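Local coordinates for protein Rio2 kinase (Chaetomium thermophilum, PDB 4GYI) that acts as an atypical RIO-type kinase with an ATPase-dependent role on the evolving pre-40S ribosomal subunit, binding nucleotide and magnesium and forming a phosphoaspartate, at residues R76-L82 with T149-M153. Sequence-based numbering, arbitrary orientation.
Sequences RLTYGGL and TGSWM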
ATOM      1  N   ARG A  76     -21.370  -5.535  11.565  1.00 47.63           N
ATOM      2  CA  ARG A  76     -20.067  -5.752  10.966  1.00 44.83           C
ATOM      3  C   ARG A  76     -19.294  -4.455  10.952  1.00 40.88           C
ATOM      4  O   ARG A  76     -19.872  -3.367  10.955  1.00 45.54           O
ATOM      5  CB  ARG A  76     -20.193  -6.277   9.535  1.00 46.11           C
ATOM      6  CG  ARG A  76     -20.858  -5.308   8.591  1.00 51.37           C
ATOM      7  CD  ARG A  76     -20.850  -5.825   7.160  1.00 54.02           C
ATOM      8  NE  ARG A  76     -21.498  -4.881   6.256  1.00 57.24           N
ATOM      9  CZ  ARG A  76     -20.888  -3.831   5.720  1.00 57.08           C
ATOM     10  NH1 ARG A  76     -19.613  -3.595   5.999  1.00 58.05           N
ATOM     11  NH2 ARG A  76     -21.552  -3.016   4.920  1.00 57.01           N
ATOM     12  N   LEU A  77     -17.979  -4.586  10.925  1.00 39.95           N
ATOM     13  CA  LEU A  77     -17.099  -3.458  10.726  1.00 39.16           C
ATOM     14  C   LEU A  77     -17.259  -2.949   9.288  1.00 39.05           C
ATOM     15  O   LEU A  77     -17.399  -3.748   8.360  1.00 39.69           O
ATOM     16  CB  LEU A  77     -15.679  -3.943  10.964  1.00 46.18           C
ATOM     17  CG  LEU A  77     -14.535  -2.974  11.181  1.00 46.98           C
ATOM     18  CD1 LEU A  77     -14.786  -2.159  12.432  1.00 49.97           C
ATOM     19  CD2 LEU A  77     -13.255  -3.796  11.303  1.00 39.82           C
ATOM     20  N   THR A  78     -17.266  -1.632   9.092  1.00 32.44           N
ATOM     21  CA  THR A  78     -17.219  -1.104   7.732  1.00 40.81           C
ATOM     22  C   THR A  78     -15.785  -0.735   7.383  1.00 41.92           C
ATOM     23  O   THR A  78     -14.893  -0.792   8.233  1.00 38.46           O
ATOM     24  CB  THR A  78     -18.092   0.142   7.540  1.00 42.83           C
ATOM     25  OG1 THR A  78     -17.599   1.203   8.371  1.00 36.94           O
ATOM     26  CG2 THR A  78     -19.542  -0.162   7.863  1.00 45.66           C
ATOM     27  N   TYR A  79     -15.556  -0.378   6.129  1.00 34.44           N
ATOM     28  CA  TYR A  79     -14.243   0.082   5.716  1.00 29.00           C
ATOM     29  C   TYR A  79     -13.807   1.328   6.492  1.00 28.00           C
ATOM     30  O   TYR A  79     -12.634   1.457   6.883  1.00 30.37           O
ATOM     31  CB  TYR A  79     -14.239   0.354   4.213  1.00 31.13           C
ATOM     32  CG  TYR A  79     -14.562  -0.873   3.380  1.00 35.27           C
ATOM     33  CD1 TYR A  79     -13.738  -1.981   3.415  1.00 31.03           C
ATOM     34  CD2 TYR A  79     -15.690  -0.920   2.564  1.00 35.55           C
ATOM     35  CE1 TYR A  79     -14.007  -3.092   2.668  1.00 39.47           C
ATOM     36  CE2 TYR A  79     -15.972  -2.045   1.803  1.00 47.53           C
ATOM     37  CZ  TYR A  79     -15.112  -3.127   1.853  1.00 44.45           C
ATOM     38  OH  TYR A  79     -15.349  -4.270   1.124  1.00 40.23           O
ATOM     39  N   GLY A  80     -14.754   2.235   6.724  1.00 32.14           N
ATOM     40  CA  GLY A  80     -14.475   3.439   7.490  1.00 32.27           C
ATOM     41  C   GLY A  80     -14.023   3.075   8.891  1.00 35.64           C
ATOM     42  O   GLY A  80     -13.088   3.670   9.431  1.00 38.55           O
ATOM     43  N   GLY A  81     -14.681   2.077   9.477  1.00 40.23           N
ATOM     44  CA  GLY A  81     -14.321   1.602  10.807  1.00 30.75           C
ATOM     45  C   GLY A  81     -12.880   1.128  10.916  1.00 31.75           C
ATOM     46  O   GLY A  81     -12.173   1.479  11.870  1.00 34.33           O
ATOM     47  N   LEU A  82     -12.440   0.349   9.925  1.00 28.96           N
ATOM     48  CA  LEU A  82     -11.060  -0.147   9.863  1.00 29.40           C
ATOM     49  C   LEU A  82     -10.050   0.999   9.712  1.00 22.93           C
ATOM     50  O   LEU A  82      -9.032   1.036  10.408  1.00 31.29           O
ATOM     51  CB  LEU A  82     -10.915  -1.164   8.705  1.00 25.15           C
ATOM     52  CG  LEU A  82      -9.635  -2.017   8.686  1.00 36.07           C
ATOM     53  CD1 LEU A  82      -9.612  -2.983   9.885  1.00 23.26           C
ATOM     54  CD2 LEU A  82      -9.462  -2.776   7.368  1.00 30.20           C
ATOM     55  N   THR A 149     -16.955  -8.154   2.512  1.00 34.85           N
ATOM     56  CA  THR A 149     -16.254  -6.998   3.058  1.00 43.76           C
ATOM     57  C   THR A 149     -15.018  -7.421   3.851  1.00 39.02           C
ATOM     58  O   THR A 149     -13.934  -6.840   3.700  1.00 32.94           O
ATOM     59  CB  THR A 149     -17.208  -6.172   3.961  1.00 52.25           C
ATOM     60  OG1 THR A 149     -18.184  -5.522   3.139  1.00 53.39           O
ATOM     61  CG2 THR A 149     -16.457  -5.118   4.732  1.00 49.40           C
ATOM     62  N   GLY A 150     -15.186  -8.452   4.675  1.00 39.58           N
ATOM     63  CA  GLY A 150     -14.099  -8.983   5.471  1.00 34.57           C
ATOM     64  C   GLY A 150     -12.988  -9.531   4.593  1.00 35.39           C
ATOM     65  O   GLY A 150     -11.820  -9.414   4.931  1.00 31.37           O
ATOM     66  N   SER A 151     -13.333 -10.123   3.457  1.00 34.81           N
ATOM     67  CA  SER A 151     -12.292 -10.642   2.565  1.00 27.70           C
ATOM     68  C   SER A 151     -11.467  -9.517   1.950  1.00 27.37           C
ATOM     69  O   SER A 151     -10.240  -9.606   1.911  1.00 28.30           O
ATOM     70  CB  SER A 151     -12.863 -11.544   1.467  1.00 34.38           C
ATOM     71  OG  SER A 151     -13.578 -12.632   2.022  1.00 43.60           O
ATOM     72  N   TRP A 152     -12.117  -8.454   1.478  1.00 26.99           N
ATOM     73  CA  TRP A 152     -11.359  -7.315   0.929  1.00 32.21           C
ATOM     74  C   TRP A 152     -10.456  -6.659   1.968  1.00 30.01           C
ATOM     75  O   TRP A 152      -9.332  -6.282   1.668  1.00 29.20           O
ATOM     76  CB  TRP A 152     -12.273  -6.263   0.298  1.00 29.87           C
ATOM     77  CG  TRP A 152     -12.905  -6.712  -0.992  1.00 24.51           C
ATOM     78  CD1 TRP A 152     -14.234  -6.810  -1.251  1.00 28.20           C
ATOM     79  CD2 TRP A 152     -12.228  -7.135  -2.184  1.00 18.49           C
ATOM     80  NE1 TRP A 152     -14.431  -7.255  -2.536  1.00 31.25           N
ATOM     81  CE2 TRP A 152     -13.215  -7.455  -3.133  1.00 24.16           C
ATOM     82  CE3 TRP A 152     -10.884  -7.272  -2.542  1.00 20.05           C
ATOM     83  CZ2 TRP A 152     -12.904  -7.922  -4.424  1.00 24.75           C
ATOM     84  CZ3 TRP A 152     -10.576  -7.729  -3.833  1.00 28.57           C
ATOM     85  CH2 TRP A 152     -11.582  -8.056  -4.748  1.00 24.34           C
ATOM     86  N   MET A 153     -10.964  -6.548   3.190  1.00 26.89           N
ATOM     87  CA  MET A 153     -10.212  -5.991   4.307  1.00 32.93           C
ATOM     88  C   MET A 153      -9.009  -6.851   4.588  1.00 30.21           C
ATOM     89  O   MET A 153      -7.916  -6.339   4.759  1.00 29.72           O
ATOM     90  CB  MET A 153     -11.076  -5.918   5.568  1.00 28.18           C
ATOM     91  CG  MET A 153     -12.070  -4.776   5.556  1.00 39.53           C
ATOM     92  SD  MET A 153     -13.091  -4.854   7.052  1.00 46.83           S
ATOM     93  CE  MET A 153     -14.156  -3.474   6.767  1.00 36.27           C
TER
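Thr78 OG1 is held twice, accepting from Gly81 N at 3.2 Å, the capping bond of helix 79-92, and bonding the backbone oxygen of Gly62, while the Thr78 carbonyl, bonded to Leu82 N, has the methyl of Met153 beside it. The setting is the N-terminal winged-helix domain of Rio2: strands 64-68 and 75-77 form its hairpin, and the cap closes the first turn of the helix that follows the second strand. Against this junction packs the start of helix 149-172, the counterpart of helix C in the kinase N-lobe, so the example illustrates how a turn fixed by polar bonds can present a largely apolar surface to a second domain.

Tyr79 carries much of that surface. Its CG lies anti to the carbonyl carbon (chi1 -60°), which brings the ring across toward the neighbouring helix. Over one face sits the methyl of Thr149, a CH-pi contact with CG2 4.1 Å from the Tyr79 ring centroid and 27° off the normal. The phenol oxygen reaches further, with Tyr79 OH 3.5 Å from Thr149 CA and also close to CD1 of Trp152, whose NE1 bonds to Leu144 O. The tyrosine ring stacks with Tyr143 as well. Cut back to an alanine, this position would probably leave a gap between the helices, with the Thr149 methyl and Tyr143 lacking their aromatic partner and the phenol's contact with Trp152 CD1 lost.

On the hairpin side, Thr149 OG1 sits 3.7 Å above the plane of the Arg76 guanidinium, offset toward its rim near NH1, which makes a weak bond to Leu77 O. Met153 lies at the centre of the contact: Leu82 CD2 lies 3.8 Å from Met153 CG as the two side chains run past each other in opposite directions. Extended beyond CG, the methionine delivers its terminal methyl into the turn, where Met153 CE comes within 3.7 Å of Tyr79 CD1.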